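Local coordinates for protein cytochrome c (Chlorobaculum tepidum, PDB 3A9F) that carries electrons by means of a single heme c, serving as the electron carrier domain of the photosynthetic reaction-centre subunit cytochrome cz, at residues S16-A21 against I84-H89; I64-Q69 against D79-I84. All blocks are in the same frame, centred on the assembly; numbering follows the deposited sequence.

Contact 1. Residues S16-A21 against I84-H89; sequences SDVPPA and IGIWLH
Ala21 comes nearest to Ile86 along the backbones, their CA atoms 6.1 Å apart, where the irregular, non-helical loop 16-21 passes alongside the helical segment 84-89. A side chain on Gly85 would press on Val18 CG2. The other methyl, Val18 CG1, lies 3.7 Å from Gly85 O and also packs against Ile86 CG1 and His89 CB. Further along, Ala21 CB meets the branch methyl Ile86 CG2 at 3.5 Å. With CG anti to the backbone N (chi1 178°), the His89 ring continues outward to the loop. Ser16 OG lies over one face of the imidazole, displaced toward the rim and 3.1 Å from His89 NE2, while the hydroxyl donates a hydrogen bond to Val18 O, 2.8 Å away, which fixes its direction. In the plane of the same ring, at its edge, a water sits 2.7 Å from His89 ND1 and donates to Pro19 O, so that it bridges helix and loop. Around this packing, Glu90 accepts a bond from the Ala21 backbone, Asp17 binds the backbone N atoms of Asn62 and Leu63, Val18 also touches Val61 and Asn62 on helix 61-70, and Ala21 reaches Phe27 of helix 27-37.

Contact 2. Residues I64-Q69 against D79-I84; sequences IVKRMQ and DDAKTI. With HEC (heme c), chain C.
Val65 and Ala81 form the centre of this helix pair. Just before them, Ile64 faces the heme, its CG1 4.1 Å from the ring methyl HEC CMA, with Phe51 and Tyr55 of helix 48-56 also against it. Val65 points to the second helix and divides its two methyls: CG1 packs 3.8 Å from Ala81 CB, while CG2 meets Ile84 CG2, the two side chains crossing at a slant. Ile84 CG2 in turn lies 4.0 Å from HEC CBB, which carries the apolar layer on to a side group of the heme. Lys66 bends at chi2 and chi3 (-61° and -77°), a fold that lays its CD over Ala81 CB and returns NZ to Gln69; NZ also forms a salt bridge with Asp78 OD1. With an alanine at Lys66, Gln69 OE1 would probably lose its donor, Asp78 its salt-bridge partner and Ala81 CB the aliphatic cover of CD. The axes of 64-69 and 79-84 run roughly antiparallel (148°) and approach to 9.8 Å. The all-helical chain and its His/Met-ligated heme fit a c-type cytochrome, and here helix 61-70, which bears the methionine, packs on helix 78-91. That ligand is Met68, whose SD binds the heme iron at 2.3 Å, with His42 NE2 the other protein ligand. Gln69 is extended, its OE1 4.0 Å from Ala81 CB and accepting Lys66 NZ at 2.7 Å on a lone pair in the carbonyl plane. Gln69 NE2 bonds Asp78 OD1 and Ile76 O, fixing the amide's rotation beside the turn into helix 78-91.

How the contacts relate
From the N terminus the chain first passes through the loop 16-21, which meets helix 78-91, 63 residues further on, in contact 1. That long excursion takes in helices 27-37, 48-56 and 61-70, and contact 2 falls within it, closing a short loop of its own when helix 78-91 returns beside helix 61-70. The two closures nest and do not cross. Both draw on helix 78-91: contact 2 uses its earlier turns and contact 1 its later ones, with Ile84 belonging to both segments. Their centres are 10 Å apart, and Leu88 CD1 touches Val65 CG2 at 3.9 Å. Together they connect the N-terminal loop, through the last long helix, to the helix carrying an iron ligand.

Contact 1. Residues S16-A21 against I84-H89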
loop_
_atom_site.group_PDB
_atom_site.type_symbol
_atom_site.label_atom_id
_atom_site.label_comp_id
_atom_site.label_asym_id
_atom_site.label_seq_id
_atom_site.Cartn_x
_atom_site.Cartn_y
_atom_site.Cartn_z
ATOM N N SER A 16 4.002 -13.740 -0.117
ATOM C CA SER A 16 3.380 -12.422 -0.017
ATOM C C SER A 16 2.068 -12.460 0.762
ATOM O O SER A 16 1.212 -13.316 0.526
ATOM C CB SER A 16 3.138 -11.835 -1.408
ATOM O OG SER A 16 2.471 -10.580 -1.316
ATOM N N ASP A 17 1.881 -11.487 1.652
ATOM C CA ASP A 17 0.602 -11.344 2.335
ATOM C C ASP A 17 -0.420 -10.570 1.494
ATOM O O ASP A 17 -1.514 -10.300 1.970
ATOM C CB ASP A 17 0.755 -10.740 3.754
ATOM C CG ASP A 17 1.266 -9.299 3.762
ATOM O OD1 ASP A 17 1.443 -8.693 2.685
ATOM O OD2 ASP A 17 1.485 -8.765 4.885
ATOM N N VAL A 18 -0.045 -10.229 0.259
ATOM C CA VAL A 18 -0.956 -9.603 -0.719
ATOM C C VAL A 18 -1.039 -10.538 -1.929
ATOM O O VAL A 18 -0.040 -10.746 -2.620
ATOM C CB VAL A 18 -0.450 -8.207 -1.170
ATOM C CG1 VAL A 18 -1.359 -7.620 -2.242
ATOM C CG2 VAL A 18 -0.356 -7.265 0.021
ATOM N N PRO A 19 -2.224 -11.106 -2.193
ATOM C CA PRO A 19 -2.366 -12.017 -3.331
ATOM C C PRO A 19 -2.351 -11.287 -4.676
ATOM O O PRO A 19 -2.450 -10.067 -4.741
ATOM C CB PRO A 19 -3.740 -12.667 -3.116
ATOM C CG PRO A 19 -4.293 -12.131 -1.919
ATOM C CD PRO A 19 -3.432 -11.067 -1.353
ATOM N N PRO A 20 -2.253 -12.049 -5.766
ATOM C CA PRO A 20 -2.207 -11.434 -7.083
ATOM C C PRO A 20 -3.463 -10.594 -7.364
ATOM O O PRO A 20 -4.583 -10.975 -6.959
ATOM C CB PRO A 20 -2.129 -12.652 -8.011
ATOM C CG PRO A 20 -1.417 -13.664 -7.176
ATOM C CD PRO A 20 -2.026 -13.503 -5.832
ATOM N N ALA A 21 -3.275 -9.477 -8.063
ATOM C CA ALA A 21 -4.369 -8.587 -8.447
ATOM C C ALA A 21 -5.448 -9.326 -9.228
ATOM O O ALA A 21 -5.143 -10.272 -9.958
ATOM C CB ALA A 21 -3.843 -7.442 -9.278
ATOM N N ILE A 84 -4.435 -0.461 -2.282
ATOM C CA ILE A 84 -3.119 0.082 -2.023
ATOM C C ILE A 84 -2.100 -1.036 -1.888
ATOM O O ILE A 84 -1.010 -0.951 -2.453
ATOM C CB ILE A 84 -3.156 0.976 -0.757
ATOM C CG1 ILE A 84 -3.930 2.258 -1.065
ATOM C CG2 ILE A 84 -1.720 1.278 -0.248
ATOM C CD1 ILE A 84 -4.331 3.059 0.177
ATOM N N GLY A 85 -2.450 -2.092 -1.161
ATOM C CA GLY A 85 -1.532 -3.226 -1.014
ATOM C C GLY A 85 -1.182 -3.876 -2.342
ATOM O O GLY A 85 -0.029 -4.217 -2.588
ATOM N N ILE A 86 -2.188 -4.057 -3.194
ATOM C CA ILE A 86 -1.933 -4.643 -4.507
ATOM C C ILE A 86 -0.966 -3.771 -5.305
ATOM O O ILE A 86 0.007 -4.271 -5.861
ATOM C CB ILE A 86 -3.246 -4.844 -5.279
ATOM C CG1 ILE A 86 -4.063 -5.978 -4.641
ATOM C CG2 ILE A 86 -2.947 -5.142 -6.767
ATOM C CD1 ILE A 86 -5.544 -5.976 -5.062
ATOM N N TRP A 87 -1.212 -2.466 -5.352
ATOM C CA TRP A 87 -0.347 -1.599 -6.151
ATOM C C TRP A 87 1.067 -1.570 -5.572
ATOM O O TRP A 87 2.048 -1.693 -6.316
ATOM C CB TRP A 87 -0.911 -0.171 -6.277
ATOM C CG TRP A 87 -0.141 0.617 -7.287
ATOM C CD1 TRP A 87 -0.395 0.688 -8.629
ATOM C CD2 TRP A 87 1.047 1.372 -7.060
ATOM N NE1 TRP A 87 0.551 1.463 -9.249
ATOM C CE2 TRP A 87 1.452 1.893 -8.312
ATOM C CE3 TRP A 87 1.802 1.681 -5.918
ATOM C CZ2 TRP A 87 2.583 2.707 -8.456
ATOM C CZ3 TRP A 87 2.926 2.487 -6.058
ATOM C CH2 TRP A 87 3.307 2.988 -7.324
ATOM N N LEU A 88 1.193 -1.401 -4.255
ATOM C CA LEU A 88 2.535 -1.364 -3.673
ATOM C C LEU A 88 3.266 -2.690 -3.905
ATOM O O LEU A 88 4.466 -2.693 -4.235
ATOM C CB LEU A 88 2.477 -1.068 -2.187
ATOM C CG LEU A 88 2.055 0.347 -1.824
ATOM C CD1 LEU A 88 1.737 0.396 -0.324
ATOM C CD2 LEU A 88 3.134 1.373 -2.219
ATOM N N HIS A 89 2.551 -3.807 -3.752
ATOM C CA HIS A 89 3.175 -5.111 -3.927
ATOM C C HIS A 89 3.660 -5.309 -5.371
ATOM O O HIS A 89 4.779 -5.795 -5.599
ATOM C CB HIS A 89 2.205 -6.221 -3.511
ATOM C CG HIS A 89 2.756 -7.592 -3.710
ATOM N ND1 HIS A 89 2.112 -8.543 -4.466
ATOM C CD2 HIS A 89 3.907 -8.161 -3.280
ATOM C CE1 HIS A 89 2.840 -9.646 -4.485
ATOM N NE2 HIS A 89 3.932 -9.442 -3.771
HETATM O O HOH W 1 -0.437 -8.367 -5.480
#

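Contact 2. Residues I64-Q69 against D79-I84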
loop_
_atom_site.group_PDB
_atom_site.type_symbol
_atom_site.label_atom_id
_atom_site.label_comp_id
_atom_site.label_asym_id
_atom_site.label_seq_id
_atom_site.Cartn_x
_atom_site.Cartn_y
_atom_site.Cartn_z
ATOM N N ILE A 64 2.039 -3.611 6.823
ATOM C CA ILE A 64 2.293 -2.196 7.053
ATOM C C ILE A 64 1.091 -1.326 6.630
ATOM O O ILE A 64 0.776 -0.330 7.304
ATOM C CB ILE A 64 3.653 -1.719 6.461
ATOM C CG1 ILE A 64 4.039 -0.336 7.006
ATOM C CG2 ILE A 64 3.661 -1.712 4.942
ATOM C CD1 ILE A 64 4.200 -0.256 8.515
ATOM N N VAL A 65 0.394 -1.698 5.551
ATOM C CA VAL A 65 -0.768 -0.909 5.107
ATOM C C VAL A 65 -1.849 -0.940 6.182
ATOM O O VAL A 65 -2.450 0.105 6.494
ATOM C CB VAL A 65 -1.279 -1.407 3.754
ATOM C CG1 VAL A 65 -2.598 -0.747 3.384
ATOM C CG2 VAL A 65 -0.218 -1.143 2.666
ATOM N N LYS A 66 -2.072 -2.120 6.771
ATOM C CA LYS A 66 -3.075 -2.250 7.823
ATOM C C LYS A 66 -2.670 -1.496 9.102
ATOM O O LYS A 66 -3.532 -0.936 9.795
ATOM C CB LYS A 66 -3.408 -3.727 8.097
ATOM C CG LYS A 66 -4.054 -4.472 6.900
ATOM C CD LYS A 66 -5.406 -3.931 6.399
ATOM C CE LYS A 66 -6.560 -4.331 7.305
ATOM N NZ LYS A 66 -7.882 -3.880 6.755
ATOM N N ARG A 67 -1.370 -1.447 9.404
ATOM C CA ARG A 67 -0.897 -0.646 10.529
ATOM C C ARG A 67 -1.224 0.825 10.301
ATOM O O ARG A 67 -1.774 1.494 11.183
ATOM C CB ARG A 67 0.599 -0.827 10.732
ATOM C CG ARG A 67 1.109 -0.179 11.985
ATOM C CD ARG A 67 2.525 -0.615 12.239
ATOM N NE ARG A 67 2.628 -2.053 12.470
ATOM C CZ ARG A 67 3.766 -2.739 12.438
ATOM N NH1 ARG A 67 4.908 -2.123 12.173
ATOM N NH2 ARG A 67 3.764 -4.042 12.664
ATOM N N MET A 68 -0.905 1.329 9.112
ATOM C CA MET A 68 -1.228 2.717 8.791
ATOM C C MET A 68 -2.734 2.976 8.849
ATOM O O MET A 68 -3.180 3.994 9.395
ATOM C CB MET A 68 -0.646 3.093 7.427
ATOM C CG MET A 68 0.863 2.922 7.357
ATOM S SD MET A 68 1.707 4.125 8.442
ATOM C CE MET A 68 2.869 2.978 9.185
ATOM N N GLN A 69 -3.515 2.040 8.327
ATOM C CA GLN A 69 -4.959 2.179 8.381
ATOM C C GLN A 69 -5.464 2.372 9.801
ATOM O O GLN A 69 -6.372 3.175 10.044
ATOM C CB GLN A 69 -5.630 0.961 7.774
ATOM C CG GLN A 69 -7.166 1.008 7.881
ATOM C CD GLN A 69 -7.838 -0.217 7.352
ATOM O OE1 GLN A 69 -7.236 -1.268 7.277
ATOM N NE2 GLN A 69 -9.092 -0.085 6.965
ATOM N N ASP A 79 -11.404 -1.364 1.765
ATOM C CA ASP A 79 -11.206 -1.450 0.317
ATOM C C ASP A 79 -9.986 -0.666 -0.152
ATOM O O ASP A 79 -9.240 -1.130 -1.017
ATOM C CB ASP A 79 -12.441 -0.995 -0.435
ATOM C CG ASP A 79 -13.527 -2.012 -0.416
ATOM O OD1 ASP A 79 -13.214 -3.210 -0.521
ATOM O OD2 ASP A 79 -14.701 -1.604 -0.322
ATOM N N ASP A 80 -9.760 0.510 0.425
ATOM C CA ASP A 80 -8.561 1.270 0.086
ATOM C C ASP A 80 -7.326 0.421 0.400
ATOM O O ASP A 80 -6.369 0.390 -0.373
ATOM C CB ASP A 80 -8.428 2.543 0.938
ATOM C CG ASP A 80 -9.441 3.630 0.646
ATOM O OD1 ASP A 80 -10.095 3.605 -0.403
ATOM O OD2 ASP A 80 -9.535 4.567 1.507
ATOM N N ALA A 81 -7.326 -0.246 1.559
ATOM C CA ALA A 81 -6.161 -1.017 1.970
ATOM C C ALA A 81 -5.895 -2.147 0.992
ATOM O O ALA A 81 -4.736 -2.438 0.699
ATOM C CB ALA A 81 -6.346 -1.555 3.373
ATOM N N LYS A 82 -6.955 -2.774 0.470
ATOM C CA LYS A 82 -6.764 -3.842 -0.518
ATOM C C LYS A 82 -6.122 -3.299 -1.792
ATOM O O LYS A 82 -5.136 -3.855 -2.301
ATOM C CB LYS A 82 -8.105 -4.500 -0.857
ATOM C CG LYS A 82 -8.705 -5.331 0.269
ATOM C CD LYS A 82 -10.118 -5.738 -0.130
ATOM C CE LYS A 82 -10.803 -6.685 0.811
ATOM N NZ LYS A 82 -12.165 -6.976 0.291
ATOM N N THR A 83 -6.666 -2.197 -2.305
ATOM C CA THR A 83 -6.155 -1.587 -3.541
ATOM C C THR A 83 -4.712 -1.133 -3.390
ATOM O O THR A 83 -3.876 -1.368 -4.262
ATOM C CB THR A 83 -7.069 -0.425 -3.921
ATOM O OG1 THR A 83 -8.373 -0.949 -4.204
ATOM C CG2 THR A 83 -6.543 0.357 -5.124
ATOM N N ILE A 84 -4.435 -0.461 -2.282
ATOM C CA ILE A 84 -3.119 0.082 -2.023
ATOM C C ILE A 84 -2.100 -1.036 -1.888
ATOM O O ILE A 84 -1.010 -0.951 -2.453
ATOM C CB ILE A 84 -3.156 0.976 -0.757
ATOM C CG1 ILE A 84 -3.930 2.258 -1.065
ATOM C CG2 ILE A 84 -1.720 1.278 -0.248
ATOM C CD1 ILE A 84 -4.331 3.059 0.177
HETATM FE FE HEC C . 2.798 5.800 7.314
HETATM C CHA HEC C . 5.633 5.335 9.147
HETATM C CHB HEC C . 4.044 3.693 4.894
HETATM C CHC HEC C . -0.006 6.291 5.443
HETATM C CHD HEC C . 1.494 7.764 9.770
HETATM N NA HEC C . 4.492 4.735 7.076
HETATM C C1A HEC C . 5.552 4.663 7.962
HETATM C C2A HEC C . 6.549 3.747 7.451
HETATM C C3A HEC C . 6.085 3.277 6.277
HETATM C C4A HEC C . 4.817 3.905 6.013
HETATM C CMA HEC C . 6.744 2.285 5.299
HETATM C CAA HEC C . 7.856 3.385 8.178
HETATM C CBA HEC C . 7.593 2.212 9.120
HETATM C CGA HEC C . 8.865 1.697 9.733
HETATM O O1A HEC C . 9.768 2.502 10.047
HETATM O O2A HEC C . 8.968 0.471 9.907
HETATM N NB HEC C . 2.163 5.175 5.476
HETATM C C1B HEC C . 2.802 4.242 4.679
HETATM C C2B HEC C . 1.923 3.893 3.588
HETATM C C3B HEC C . 0.796 4.605 3.753
HETATM C C4B HEC C . 0.923 5.417 4.929
HETATM C CMB HEC C . 2.302 2.844 2.522
HETATM C CAB HEC C . -0.520 4.606 2.969
HETATM C CBB HEC C . -1.223 3.242 3.198
HETATM N NC HEC C . 1.078 6.849 7.561
HETATM C C1C HEC C . 0.052 6.949 6.646
HETATM C C2C HEC C . -0.947 7.840 7.167
HETATM C C3C HEC C . -0.513 8.286 8.369
HETATM C C4C HEC C . 0.740 7.632 8.641
HETATM C CMC HEC C . -2.192 8.269 6.384
HETATM C CAC HEC C . -1.163 9.279 9.359
HETATM C CBC HEC C . -2.608 8.894 9.766
HETATM N ND HEC C . 3.462 6.438 9.150
HETATM C C1D HEC C . 2.726 7.223 10.025
HETATM C C2D HEC C . 3.468 7.417 11.246
HETATM C C3D HEC C . 4.737 6.679 11.052
HETATM C C4D HEC C . 4.668 6.094 9.741
HETATM C CMD HEC C . 2.972 8.211 12.441
HETATM C CAD HEC C . 5.877 6.575 12.067
HETATM C CBD HEC C . 5.571 5.511 13.115
HETATM C CGD HEC C . 5.678 4.156 12.483
HETATM O O1D HEC C . 6.788 3.776 12.039
HETATM O O2D HEC C . 4.627 3.473 12.398
#